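Local coordinates for aminotransferase class I and II (Streptococcus suis 89/1591, PDB 3OP7), which probably transfers amino groups between amino acids and 2-oxo acids, using pyridoxal 5'-phosphate as cofactor in the manner of class I and II aminotransferases, at residues D289-I292 with L297-Y300; W61-G64 with F68-S71; E181-V186 with E209-G214; E36-S41 with E46-K51; W132-E135 with G139-P142. One frame throughout, in Å; residues are numbered along the deposited sequence. Where two conformers were deposited one is given.

The five contacts are spread over a subunit of the aminotransferase dimer whose Lys222 carries pyridoxal phosphate, and none of them includes that lysine. Contacts 3 and 5 lie on the large alpha/beta domain, with centres 20 Å apart and nearest atoms about 6 Å apart. Contact 5 also comes within about 6 Å, nearest atoms, of contact 1, which joins the long helix 270-294 to the small antiparallel sheet. Contact 2 borders the edge strand 84-87 of the large sheet, and its centre is 19 Å from that of contact 4. The latter, built from helices 34-41 and 45-53, reaches the second subunit; its centre is 43 Å from that of contact 5.

Contact 1: D289-I292 with L297-Y300; sequences DQWI and LVSY
Tyr300 links strand 298-300 to helix 270-294, its hydroxyl bonded to Asp289 and its ring lying on Ile292. The phenol OH donates to Asp289 OD1 at 2.6 Å. The acceptor lies in the plane of the tyrosine ring, at its edge, whereas the hydroxyl meets OD1 from above the carboxylate plane, the two flat groups being turned 68° apart. Tyr300 CG stands between its backbone N and carbonyl carbon (chi1 81°), a crowded position from which the ring reaches over Ile292 to Asp289. Ile292 CD1 sits over the centre of one face, 3.8 Å from the centroid of the Tyr300 ring, in a CH-pi contact. Ile292 reaches that spot with chi2 at -98°, some way from a staggered value, while its CG2 branch turns to the strand and touches Ser299 CA at 3.8 Å. Farther along, Val298 CG2 approaches Trp291 CZ3 obliquely at 3.7 Å and Ile292 CD1 at 4.0 Å. Val311 of the adjoining strand 309-313 and Leu361 and Leu364 of helix 354-368 extend this apolar layer. The other carboxylate oxygen, Asp289 OD2, forms a salt bridge with Arg302. With one oxygen held by a phenol and the other by a guanidinium group, Asp289 is probably kept ionised, and the short bond would restrain the tyrosine ring over Ile292 CD1.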
# COMPACT_ATOMS: atom_id res chain seq x y z
N ASP A 289 19.85 -29.76 -0.59
CA ASP A 289 21.10 -30.16 -1.28
C ASP A 289 21.25 -31.65 -1.44
O ASP A 289 21.59 -32.11 -2.53
CB ASP A 289 22.35 -29.61 -0.57
CG ASP A 289 22.58 -28.10 -0.85
OD1 ASP A 289 22.21 -27.61 -1.95
OD2 ASP A 289 23.12 -27.41 0.04
N GLN A 290 21.04 -32.37 -0.34
CA GLN A 290 21.10 -33.85 -0.32
C GLN A 290 20.09 -34.43 -1.33
O GLN A 290 20.43 -35.31 -2.14
CB GLN A 290 20.79 -34.33 1.10
CG GLN A 290 21.01 -35.85 1.36
CD GLN A 290 20.47 -36.29 2.73
OE1 GLN A 290 19.60 -35.62 3.33
NE2 GLN A 290 20.97 -37.40 3.22
N TRP A 291 18.85 -33.94 -1.26
CA TRP A 291 17.78 -34.35 -2.18
C TRP A 291 18.11 -34.09 -3.66
O TRP A 291 17.95 -34.96 -4.52
CB TRP A 291 16.49 -33.63 -1.80
CG TRP A 291 15.33 -34.15 -2.54
CD1 TRP A 291 14.63 -35.29 -2.28
CD2 TRP A 291 14.75 -33.58 -3.71
NE1 TRP A 291 13.62 -35.45 -3.19
CE2 TRP A 291 13.68 -34.42 -4.09
CE3 TRP A 291 15.01 -32.43 -4.45
CZ2 TRP A 291 12.87 -34.14 -5.20
CZ3 TRP A 291 14.19 -32.13 -5.54
CH2 TRP A 291 13.14 -33.00 -5.91
N ILE A 292 18.59 -32.88 -3.97
CA ILE A 292 19.00 -32.53 -5.33
C ILE A 292 20.06 -33.52 -5.85
O ILE A 292 19.97 -33.99 -6.98
CB ILE A 292 19.58 -31.10 -5.45
CG1 ILE A 292 18.54 -30.03 -5.09
CG2 ILE A 292 20.10 -30.87 -6.87
CD1 ILE A 292 17.82 -29.39 -6.26
N LEU A 297 16.76 -36.46 -11.89
CA LEU A 297 15.99 -35.61 -12.81
C LEU A 297 15.97 -34.15 -12.37
O LEU A 297 15.28 -33.32 -13.00
CB LEU A 297 14.55 -36.11 -12.96
CG LEU A 297 14.39 -37.48 -13.64
CD1 LEU A 297 12.91 -37.80 -13.83
CD2 LEU A 297 15.17 -37.55 -14.96
N VAL A 298 16.66 -33.81 -11.29
CA VAL A 298 16.66 -32.40 -10.87
C VAL A 298 18.07 -31.93 -10.59
O VAL A 298 18.90 -32.70 -10.13
CB VAL A 298 15.80 -32.14 -9.61
CG1 VAL A 298 14.46 -32.86 -9.72
CG2 VAL A 298 16.52 -32.59 -8.34
N SER A 299 18.31 -30.66 -10.83
CA SER A 299 19.63 -30.09 -10.58
C SER A 299 19.41 -28.59 -10.38
O SER A 299 18.33 -28.08 -10.76
CB SER A 299 20.62 -30.39 -11.73
OG SER A 299 20.29 -29.61 -12.88
N TYR A 300 20.36 -27.92 -9.76
CA TYR A 300 20.22 -26.45 -9.63
C TYR A 300 21.54 -25.72 -9.37
O TYR A 300 22.58 -26.38 -9.14
CB TYR A 300 19.16 -26.11 -8.58
CG TYR A 300 19.53 -26.13 -7.11
CD1 TYR A 300 20.60 -26.86 -6.60
CD2 TYR A 300 18.70 -25.52 -6.20
CE1 TYR A 300 20.86 -26.90 -5.21
CE2 TYR A 300 18.96 -25.54 -4.82
CZ TYR A 300 20.03 -26.23 -4.33
OH TYR A 300 20.28 -26.27 -2.97

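Contact 2: W61-G64 with F68-S71; sequences WIEG and FKKS. With EDO (1,2-ethanediol), chain H.
Glu63 and Lys69 form a salt bridge between the turn 61-64 and helix 66-73. Glu63 OE1 accepts from Lys69 NZ at 2.9 Å through its anti lone pair, the one pointing away from OE2. The lysine chain is fully extended beyond CG and crosses the glutamate stem at a slant, with Lys69 CE 3.7 Å from Glu63 CB. Glu63 OE2 forms a salt bridge with Arg245, so the carboxylate pairs with two cations.

Among apolar contacts, Gly64 CA lies 4.1 Å from Phe68 CD2, approaching the ring obliquely. A chi1 of 175° directs the Phe68 ring back at the glycine, where the lack of a side chain permits this closeness.

Backbone bonds define the turn itself. It is type I, from Trp61 to Gly64, with Gly64 N bonded to Trp61 O at 3.2 Å. Within the turn, Ile62 N donates to O1 of a 1,2-ethanediol, probably from the crystallisation liquor, at 3.0 Å.

Glu63 pairs through its backbone with Gln86, joining the turn to strand 84-87 at the edge of the large sheet, while the Phe68 ring touches Ile84 of that strand and Leu267 of helix 257-268.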
# COMPACT_ATOMS: atom_id res chain seq x y z
N TRP A 61 3.05 7.68 13.16
CA TRP A 61 4.30 8.12 12.57
C TRP A 61 4.21 7.96 11.05
O TRP A 61 4.36 6.86 10.49
CB TRP A 61 5.47 7.28 13.07
CG TRP A 61 5.74 7.42 14.54
CD1 TRP A 61 5.45 6.52 15.52
CD2 TRP A 61 6.38 8.52 15.17
NE1 TRP A 61 5.90 6.98 16.73
CE2 TRP A 61 6.44 8.22 16.56
CE3 TRP A 61 6.88 9.74 14.72
CZ2 TRP A 61 7.00 9.09 17.48
CZ3 TRP A 61 7.44 10.61 15.65
CH2 TRP A 61 7.49 10.27 17.00
N ILE A 62 4.04 9.07 10.38
CA ILE A 62 3.81 9.07 8.96
C ILE A 62 4.96 8.40 8.25
O ILE A 62 4.75 7.59 7.32
CB ILE A 62 3.51 10.53 8.45
CG1 ILE A 62 2.20 11.04 9.04
CG2 ILE A 62 3.53 10.60 6.94
CD1 ILE A 62 0.90 10.33 8.53
N GLU A 63 6.19 8.66 8.69
CA GLU A 63 7.32 8.13 7.95
C GLU A 63 8.01 6.98 8.63
O GLU A 63 9.05 6.57 8.18
CB GLU A 63 8.32 9.20 7.74
CG GLU A 63 7.74 10.28 6.86
CD GLU A 63 8.72 11.36 6.51
OE1 GLU A 63 9.80 11.44 7.08
OE2 GLU A 63 8.36 12.17 5.64
N GLY A 64 7.39 6.48 9.70
CA GLY A 64 8.03 5.53 10.60
C GLY A 64 8.55 6.24 11.86
O GLY A 64 8.97 7.41 11.82
N PHE A 68 12.38 3.20 14.64
CA PHE A 68 12.40 2.50 13.35
C PHE A 68 13.48 3.09 12.42
O PHE A 68 14.34 2.38 11.90
CB PHE A 68 11.03 2.56 12.68
CG PHE A 68 11.01 1.97 11.32
CD1 PHE A 68 10.86 0.61 11.16
CD2 PHE A 68 11.11 2.79 10.20
CE1 PHE A 68 10.82 0.06 9.87
CE2 PHE A 68 11.10 2.23 8.87
CZ PHE A 68 10.96 0.86 8.72
N LYS A 69 13.44 4.41 12.23
CA LYS A 69 14.40 5.04 11.34
C LYS A 69 15.81 4.86 11.80
O LYS A 69 16.69 4.55 10.99
CB LYS A 69 14.10 6.54 11.12
CG LYS A 69 12.85 6.81 10.37
CD LYS A 69 12.77 8.35 10.18
CE LYS A 69 11.60 8.73 9.36
NZ LYS A 69 11.62 10.23 9.03
N LYS A 70 16.07 5.04 13.09
CA LYS A 70 17.43 4.85 13.62
C LYS A 70 17.91 3.40 13.47
O LYS A 70 19.01 3.17 12.98
CB LYS A 70 17.52 5.23 15.08
CG LYS A 70 18.92 5.16 15.71
CD LYS A 70 19.86 6.15 15.05
CE LYS A 70 21.19 6.23 15.76
NZ LYS A 70 22.14 7.19 15.10
N SER A 71 17.09 2.44 13.89
CA SER A 71 17.49 1.03 13.87
C SER A 71 17.75 0.57 12.43
O SER A 71 18.73 -0.10 12.19
CB SER A 71 16.43 0.13 14.50
OG SER A 71 16.30 0.37 15.90
C1 EDO H . 3.98 12.07 12.81
O1 EDO H . 4.50 11.85 11.52
C2 EDO H . 4.72 13.25 13.44
O2 EDO H . 6.07 13.30 12.99

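Contact 3: E181-V186 with E209-G214; sequences EIASEV and EVYDKG. With EDO (1,2-ethanediol), chain K; EDO (1,2-ethanediol), chain J.
Tyr211 reaches from the loop after helix 207-210 to Ala183 and Ser184 near the C-terminal end of helix 173-184, a packing contact on the alpha/beta large domain of the aminotransferase fold. Its backbone opens a type I turn, closed by Gly214 N bonding to Tyr211 O at 3.0 Å, just as strand 214-219 begins.

The CB bond points at the helix, and a first torsion close to 180° (chi1 -169°) carries the ring on in that direction. Along one side, Tyr211 CD1 is 4.0 Å from Ser184 OG, and CE1 is nearer, at 3.3 Å from the same oxygen. The serine approaches obliquely, and its hydroxyl is bonded to Val180 O within its own helix. On the other side of the ring Tyr211 CE2 rests 4.1 Å from Ala183 CB. Tyr211 CZ is 3.9 Å from Ser184 OG, and at the tip Tyr211 OH is 3.7 Å from Ala183 O; its hydrogen bond goes to Ala188 O, just ahead of strand 189-193. Ile190 of that strand touches both Ala183 and Tyr211.

One face of the ring is covered by its own turn: Lys213 N stands 3.7 Å above the plane of the Tyr211 ring, over its centre.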
# COMPACT_ATOMS: atom_id res chain seq x y z
N GLU A 181 30.03 1.49 -11.55
CA GLU A 181 30.83 2.25 -12.50
C GLU A 181 30.09 2.47 -13.82
O GLU A 181 30.19 3.55 -14.41
CB GLU A 181 32.20 1.60 -12.71
CG GLU A 181 33.10 1.78 -11.49
CD GLU A 181 34.44 1.09 -11.62
OE1 GLU A 181 34.49 -0.04 -12.15
OE2 GLU A 181 35.45 1.68 -11.17
N ILE A 182 29.32 1.48 -14.27
CA ILE A 182 28.54 1.63 -15.50
C ILE A 182 27.39 2.64 -15.32
O ILE A 182 27.25 3.59 -16.14
CB ILE A 182 27.96 0.29 -15.99
CG1 ILE A 182 29.07 -0.70 -16.36
CG2 ILE A 182 27.04 0.53 -17.19
CD1 ILE A 182 28.52 -2.18 -16.49
N ALA A 183 26.61 2.51 -14.23
CA ALA A 183 25.52 3.42 -13.92
C ALA A 183 26.02 4.85 -13.75
O ALA A 183 25.39 5.79 -14.22
CB ALA A 183 24.74 2.98 -12.63
N SER A 184 27.19 4.99 -13.13
CA SER A 184 27.77 6.31 -12.89
C SER A 184 28.14 7.06 -14.15
O SER A 184 28.22 8.27 -14.11
CB SER A 184 29.04 6.22 -12.04
OG SER A 184 28.66 5.75 -10.79
N GLU A 185 28.41 6.36 -15.26
CA GLU A 185 28.70 7.06 -16.51
C GLU A 185 27.58 8.01 -16.95
O GLU A 185 27.85 9.01 -17.64
CB GLU A 185 28.98 6.10 -17.67
CG GLU A 185 30.33 5.46 -17.70
CD GLU A 185 31.47 6.46 -17.81
OE1 GLU A 185 31.78 6.98 -18.92
OE2 GLU A 185 32.07 6.71 -16.76
N VAL A 186 26.34 7.68 -16.58
CA VAL A 186 25.17 8.45 -16.98
C VAL A 186 24.36 9.00 -15.82
O VAL A 186 23.36 9.71 -16.04
CB VAL A 186 24.24 7.64 -17.92
CG1 VAL A 186 25.02 7.06 -19.09
CG2 VAL A 186 23.58 6.54 -17.18
N GLU A 209 25.42 1.41 -0.01
CA GLU A 209 26.77 1.41 0.57
C GLU A 209 27.87 1.51 -0.50
O GLU A 209 29.06 1.74 -0.17
CB GLU A 209 26.97 0.16 1.45
CG GLU A 209 26.07 0.15 2.69
CD GLU A 209 26.05 -1.15 3.46
OE1 GLU A 209 26.04 -2.27 2.87
OE2 GLU A 209 25.99 -1.07 4.70
N VAL A 210 27.50 1.30 -1.77
CA VAL A 210 28.45 1.41 -2.86
C VAL A 210 28.14 2.51 -3.87
O VAL A 210 28.97 2.73 -4.76
CB VAL A 210 28.64 0.06 -3.59
CG1 VAL A 210 29.34 -0.98 -2.68
CG2 VAL A 210 27.36 -0.49 -4.14
N TYR A 211 27.00 3.18 -3.73
CA TYR A 211 26.56 4.19 -4.71
C TYR A 211 25.65 5.21 -4.09
O TYR A 211 24.61 4.86 -3.52
CB TYR A 211 25.83 3.49 -5.85
CG TYR A 211 25.51 4.30 -7.10
CD1 TYR A 211 26.38 5.30 -7.57
CD2 TYR A 211 24.41 3.99 -7.86
CE1 TYR A 211 26.11 6.00 -8.76
CE2 TYR A 211 24.10 4.69 -9.01
CZ TYR A 211 24.97 5.69 -9.47
OH TYR A 211 24.70 6.36 -10.61
N ASP A 212 26.00 6.49 -4.24
CA ASP A 212 25.17 7.62 -3.76
C ASP A 212 23.80 7.62 -4.38
O ASP A 212 22.82 8.07 -3.77
CB ASP A 212 25.77 8.99 -4.11
CG ASP A 212 25.01 10.16 -3.43
OD1 ASP A 212 25.23 10.30 -2.20
OD2 ASP A 212 24.21 10.91 -4.09
N LYS A 213 23.71 7.17 -5.63
CA LYS A 213 22.39 7.10 -6.31
C LYS A 213 21.80 5.66 -6.28
O LYS A 213 20.96 5.29 -7.11
CB LYS A 213 22.53 7.62 -7.74
CG LYS A 213 22.42 9.13 -7.85
CD LYS A 213 22.73 9.61 -9.30
CE LYS A 213 21.73 10.69 -9.71
NZ LYS A 213 22.11 11.42 -10.97
N GLY A 214 22.24 4.86 -5.30
CA GLY A 214 21.66 3.56 -5.03
C GLY A 214 20.45 3.78 -4.14
O GLY A 214 20.54 4.55 -3.18
C1 EDO K . 29.50 -1.85 4.39
O1 EDO K . 30.21 -0.95 3.51
C2 EDO K . 29.26 -3.18 3.67
O2 EDO K . 28.03 -3.83 4.06
C1 EDO J . 32.52 2.85 -17.89
O1 EDO J . 32.88 2.77 -16.48
C2 EDO J . 33.01 1.60 -18.62
O2 EDO J . 32.01 0.58 -18.79

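Contact 4: E36-S41 with E46-K51; sequences ELFALS and EDFYKK
A single ring, that of Phe38, presents its edge to two aromatic faces at once, those of the consecutive residues Phe48 and Tyr49. The pair with Phe48 is edge-to-face, centroids 5.2 Å apart and planes at 63°. CE1 and CZ of Phe38 do the touching, CZ standing 3.7 Å from Phe48 CD1. Towards Tyr49 the edge-to-face pair is offset, with the planes nearly perpendicular at 87° and centroids 5.7 Å apart; there Phe38 CE2 comes 3.8 Å from Tyr49 CZ.

Successive positions on the helix, together with different first torsions, turn the two faces to different parts of the Phe38 edge: Phe48 CG is anti to its backbone N, whereas Tyr49 CG lies beside its own (chi1 -66°). Phe48 also packs on Leu261 of helix 257-268. Tyr49 faces the dimer partner: its OH is hydrogen-bonded to Gln53 of the second subunit and its ring stacks on Tyr49 of that subunit. The polar end is thus satisfied across the interface, while Phe38 packs against the same ring from its own chain.

Three aromatic side chains joined in this way make an aromatic cluster, here where the consecutive helices 34-41 and 45-53 pack together beside the subunit interface.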
# COMPACT_ATOMS: atom_id res chain seq x y z
N GLU A 36 6.56 -15.70 20.11
CA GLU A 36 7.93 -16.08 19.80
C GLU A 36 8.83 -14.85 19.72
O GLU A 36 9.99 -14.90 20.16
CB GLU A 36 8.04 -16.92 18.49
CG GLU A 36 9.39 -17.66 18.37
CD GLU A 36 9.64 -18.45 17.09
OE1 GLU A 36 8.73 -18.64 16.26
OE2 GLU A 36 10.81 -18.90 16.94
N LEU A 37 8.33 -13.75 19.16
CA LEU A 37 9.12 -12.52 19.12
C LEU A 37 9.41 -11.97 20.52
O LEU A 37 10.54 -11.57 20.81
CB LEU A 37 8.46 -11.44 18.30
CG LEU A 37 9.19 -10.10 18.15
CD1 LEU A 37 10.61 -10.26 17.55
CD2 LEU A 37 8.31 -9.08 17.35
N PHE A 38 8.42 -12.01 21.41
CA PHE A 38 8.65 -11.60 22.78
C PHE A 38 9.72 -12.48 23.42
O PHE A 38 10.62 -11.98 24.11
CB PHE A 38 7.37 -11.69 23.61
CG PHE A 38 6.30 -10.67 23.24
CD1 PHE A 38 6.64 -9.39 22.85
CD2 PHE A 38 4.97 -10.99 23.39
CE1 PHE A 38 5.65 -8.47 22.58
CE2 PHE A 38 3.98 -10.06 23.11
CZ PHE A 38 4.32 -8.80 22.72
N ALA A 39 9.63 -13.79 23.19
CA ALA A 39 10.57 -14.74 23.79
C ALA A 39 12.00 -14.52 23.32
O ALA A 39 12.92 -14.47 24.14
CB ALA A 39 10.13 -16.20 23.53
N LEU A 40 12.22 -14.39 22.02
CA LEU A 40 13.58 -14.23 21.54
C LEU A 40 14.15 -12.84 21.89
O LEU A 40 15.37 -12.68 22.01
CB LEU A 40 13.70 -14.61 20.06
CG LEU A 40 13.00 -13.76 19.04
CD1 LEU A 40 13.81 -12.46 18.89
CD2 LEU A 40 12.84 -14.48 17.67
N SER A 41 13.29 -11.86 22.10
CA SER A 41 13.73 -10.51 22.42
C SER A 41 13.84 -10.27 23.94
O SER A 41 14.35 -9.25 24.35
CB SER A 41 12.77 -9.51 21.79
OG SER A 41 11.51 -9.49 22.46
N GLU A 46 3.22 -8.00 28.75
CA GLU A 46 2.32 -7.07 29.42
C GLU A 46 2.73 -5.60 29.22
O GLU A 46 1.86 -4.74 29.06
CB GLU A 46 2.23 -7.39 30.91
CG GLU A 46 0.99 -6.89 31.61
CD GLU A 46 1.03 -7.15 33.13
OE1 GLU A 46 1.60 -8.19 33.56
OE2 GLU A 46 0.51 -6.31 33.89
N ASP A 47 4.03 -5.32 29.25
CA ASP A 47 4.50 -3.95 29.02
C ASP A 47 4.19 -3.53 27.58
O ASP A 47 3.81 -2.38 27.32
CB ASP A 47 6.02 -3.80 29.21
CG ASP A 47 6.49 -4.02 30.66
OD1 ASP A 47 5.73 -3.86 31.64
OD2 ASP A 47 7.69 -4.37 30.79
N PHE A 48 4.38 -4.46 26.64
CA PHE A 48 4.14 -4.16 25.25
C PHE A 48 2.66 -3.86 25.06
O PHE A 48 2.31 -2.88 24.42
CB PHE A 48 4.58 -5.30 24.33
CG PHE A 48 4.32 -5.05 22.88
CD1 PHE A 48 3.09 -5.36 22.31
CD2 PHE A 48 5.32 -4.58 22.05
CE1 PHE A 48 2.85 -5.16 20.97
CE2 PHE A 48 5.10 -4.37 20.71
CZ PHE A 48 3.84 -4.66 20.16
N TYR A 49 1.79 -4.67 25.64
CA TYR A 49 0.35 -4.48 25.47
C TYR A 49 -0.15 -3.21 26.16
O TYR A 49 -1.07 -2.57 25.67
CB TYR A 49 -0.44 -5.67 25.96
CG TYR A 49 -0.19 -6.92 25.13
CD1 TYR A 49 -0.27 -6.89 23.75
CD2 TYR A 49 0.12 -8.14 25.74
CE1 TYR A 49 -0.01 -8.05 22.98
CE2 TYR A 49 0.35 -9.27 25.00
CZ TYR A 49 0.29 -9.24 23.65
OH TYR A 49 0.51 -10.38 22.96
N LYS A 50 0.45 -2.88 27.30
CA LYS A 50 0.10 -1.66 28.00
C LYS A 50 0.39 -0.45 27.12
O LYS A 50 -0.44 0.44 27.01
CB LYS A 50 0.84 -1.54 29.34
CG LYS A 50 0.27 -0.43 30.24
CD LYS A 50 0.63 -0.66 31.74
CE LYS A 50 -0.07 0.32 32.69
NZ LYS A 50 0.03 -0.13 34.14
N LYS A 51 1.56 -0.42 26.50
CA LYS A 51 1.93 0.68 25.63
C LYS A 51 0.97 0.72 24.43
O LYS A 51 0.39 1.75 24.11
CB LYS A 51 3.36 0.52 25.15
CG LYS A 51 3.84 1.64 24.18
CD LYS A 51 5.33 1.54 24.12
CE LYS A 51 5.95 2.37 23.03
NZ LYS A 51 7.41 1.98 23.01

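Contact 5: W132-E135 with G139-P142; sequences WQIE and GWLP. With EDO (1,2-ethanediol), chain F.
Residues 132-135 and 139-142 run roughly antiparallel, their end-to-end directions 158° apart, with Glu135 N donating to Leu141 O at 3.1 Å and Trp140 N making a weak, bent bond to Glu135 O. The Glu135 N-H approaches Leu141 O from well above the carbonyl plane. Where the strands draw together, Pro142 CA makes a CA-H...O contact with Gln133 O at 3.3 Å.

Pro142 lies across Trp132. Its CG stands over one face, 3.5 Å from the centroid of the six-membered ring of Trp132 in a CH-pi contact, while Pro142 CB sits over the five-membered ring, 3.5 Å from Trp132 CE2. The indole is carried beneath the proline by a chi1 of -174°; NE1 bonds to Asp143 O.

The pair forms a beta hairpin, strand 128-135 with 141-142, at one edge of the large mixed sheet of the aminotransferase fold. Trp140 itself has a positive phi (63°), as does Gly139 before it, and its ring packs on Ile134, whose CD1 meets Trp140 CE3 obliquely at 3.6 Å. Tyr345 adds an edge-to-face partner to this indole.

Glu135 OE2 forms a salt bridge with Lys146. A water lies 3.0 Å from Glu135 OE1 and 2.7 Å from Leu141 O, and Gly139 O accepts from O2 of a 1,2-ethanediol, probably from the crystallisation liquor, at 2.7 Å.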
# COMPACT_ATOMS: atom_id res chain seq x y z
N TRP A 132 17.65 -7.07 -18.79
CA TRP A 132 19.03 -7.47 -18.60
C TRP A 132 19.00 -8.91 -18.09
O TRP A 132 18.72 -9.16 -16.92
CB TRP A 132 19.64 -6.51 -17.59
CG TRP A 132 21.13 -6.69 -17.38
CD1 TRP A 132 22.06 -7.19 -18.28
CD2 TRP A 132 21.88 -6.34 -16.21
NE1 TRP A 132 23.30 -7.16 -17.72
CE2 TRP A 132 23.22 -6.67 -16.45
CE3 TRP A 132 21.54 -5.80 -14.97
CZ2 TRP A 132 24.24 -6.44 -15.49
CZ3 TRP A 132 22.54 -5.58 -14.02
CH2 TRP A 132 23.85 -5.89 -14.28
N GLN A 133 19.34 -9.83 -19.00
CA GLN A 133 19.01 -11.26 -18.85
C GLN A 133 20.01 -12.02 -17.97
O GLN A 133 21.21 -12.01 -18.22
CB GLN A 133 18.95 -11.98 -20.22
CG GLN A 133 17.86 -11.44 -21.19
CD GLN A 133 16.46 -11.91 -20.87
OE1 GLN A 133 16.25 -12.83 -20.06
NE2 GLN A 133 15.47 -11.26 -21.50
N ILE A 134 19.49 -12.71 -16.95
CA ILE A 134 20.30 -13.55 -16.10
C ILE A 134 20.73 -14.76 -16.93
O ILE A 134 20.00 -15.17 -17.86
CB ILE A 134 19.61 -13.97 -14.79
CG1 ILE A 134 18.40 -14.85 -15.06
CG2 ILE A 134 19.20 -12.68 -13.94
CD1 ILE A 134 17.56 -15.16 -13.78
N GLU A 135 21.91 -15.28 -16.61
CA GLU A 135 22.52 -16.37 -17.34
C GLU A 135 22.89 -17.55 -16.43
O GLU A 135 23.80 -17.49 -15.59
CB GLU A 135 23.75 -15.88 -18.13
CG GLU A 135 23.31 -15.09 -19.39
CD GLU A 135 24.41 -14.25 -20.03
OE1 GLU A 135 25.59 -14.49 -19.73
OE2 GLU A 135 24.07 -13.32 -20.80
N GLY A 139 26.11 -18.56 -13.17
CA GLY A 139 25.64 -18.47 -11.79
C GLY A 139 24.39 -17.63 -11.61
O GLY A 139 24.13 -17.05 -10.53
N TRP A 140 23.58 -17.61 -12.67
CA TRP A 140 22.33 -16.83 -12.74
C TRP A 140 22.57 -15.32 -12.66
O TRP A 140 21.66 -14.58 -12.35
CB TRP A 140 21.28 -17.23 -11.68
CG TRP A 140 20.57 -18.56 -11.94
CD1 TRP A 140 20.56 -19.65 -11.12
CD2 TRP A 140 19.74 -18.90 -13.05
NE1 TRP A 140 19.77 -20.65 -11.65
CE2 TRP A 140 19.26 -20.22 -12.85
CE3 TRP A 140 19.33 -18.21 -14.20
CZ2 TRP A 140 18.41 -20.86 -13.75
CZ3 TRP A 140 18.48 -18.84 -15.10
CH2 TRP A 140 18.06 -20.18 -14.89
N LEU A 141 23.80 -14.87 -12.86
CA LEU A 141 24.04 -13.46 -12.94
C LEU A 141 23.91 -12.99 -14.39
O LEU A 141 24.24 -13.72 -15.34
CB LEU A 141 25.39 -13.09 -12.39
CG LEU A 141 25.67 -13.41 -10.93
CD1 LEU A 141 27.16 -13.22 -10.67
CD2 LEU A 141 24.73 -12.61 -10.02
N PRO A 142 23.51 -11.73 -14.57
CA PRO A 142 23.47 -11.18 -15.94
C PRO A 142 24.85 -10.70 -16.32
O PRO A 142 25.75 -10.72 -15.48
CB PRO A 142 22.53 -10.00 -15.80
CG PRO A 142 22.89 -9.48 -14.45
CD PRO A 142 23.12 -10.70 -13.59
C1 EDO F . 26.29 -16.16 -6.25
O1 EDO F . 24.94 -16.45 -5.83
C2 EDO F . 26.40 -16.00 -7.77
O2 EDO F . 25.92 -17.17 -8.46
O HOH W 1 26.31 -13.53 -17.03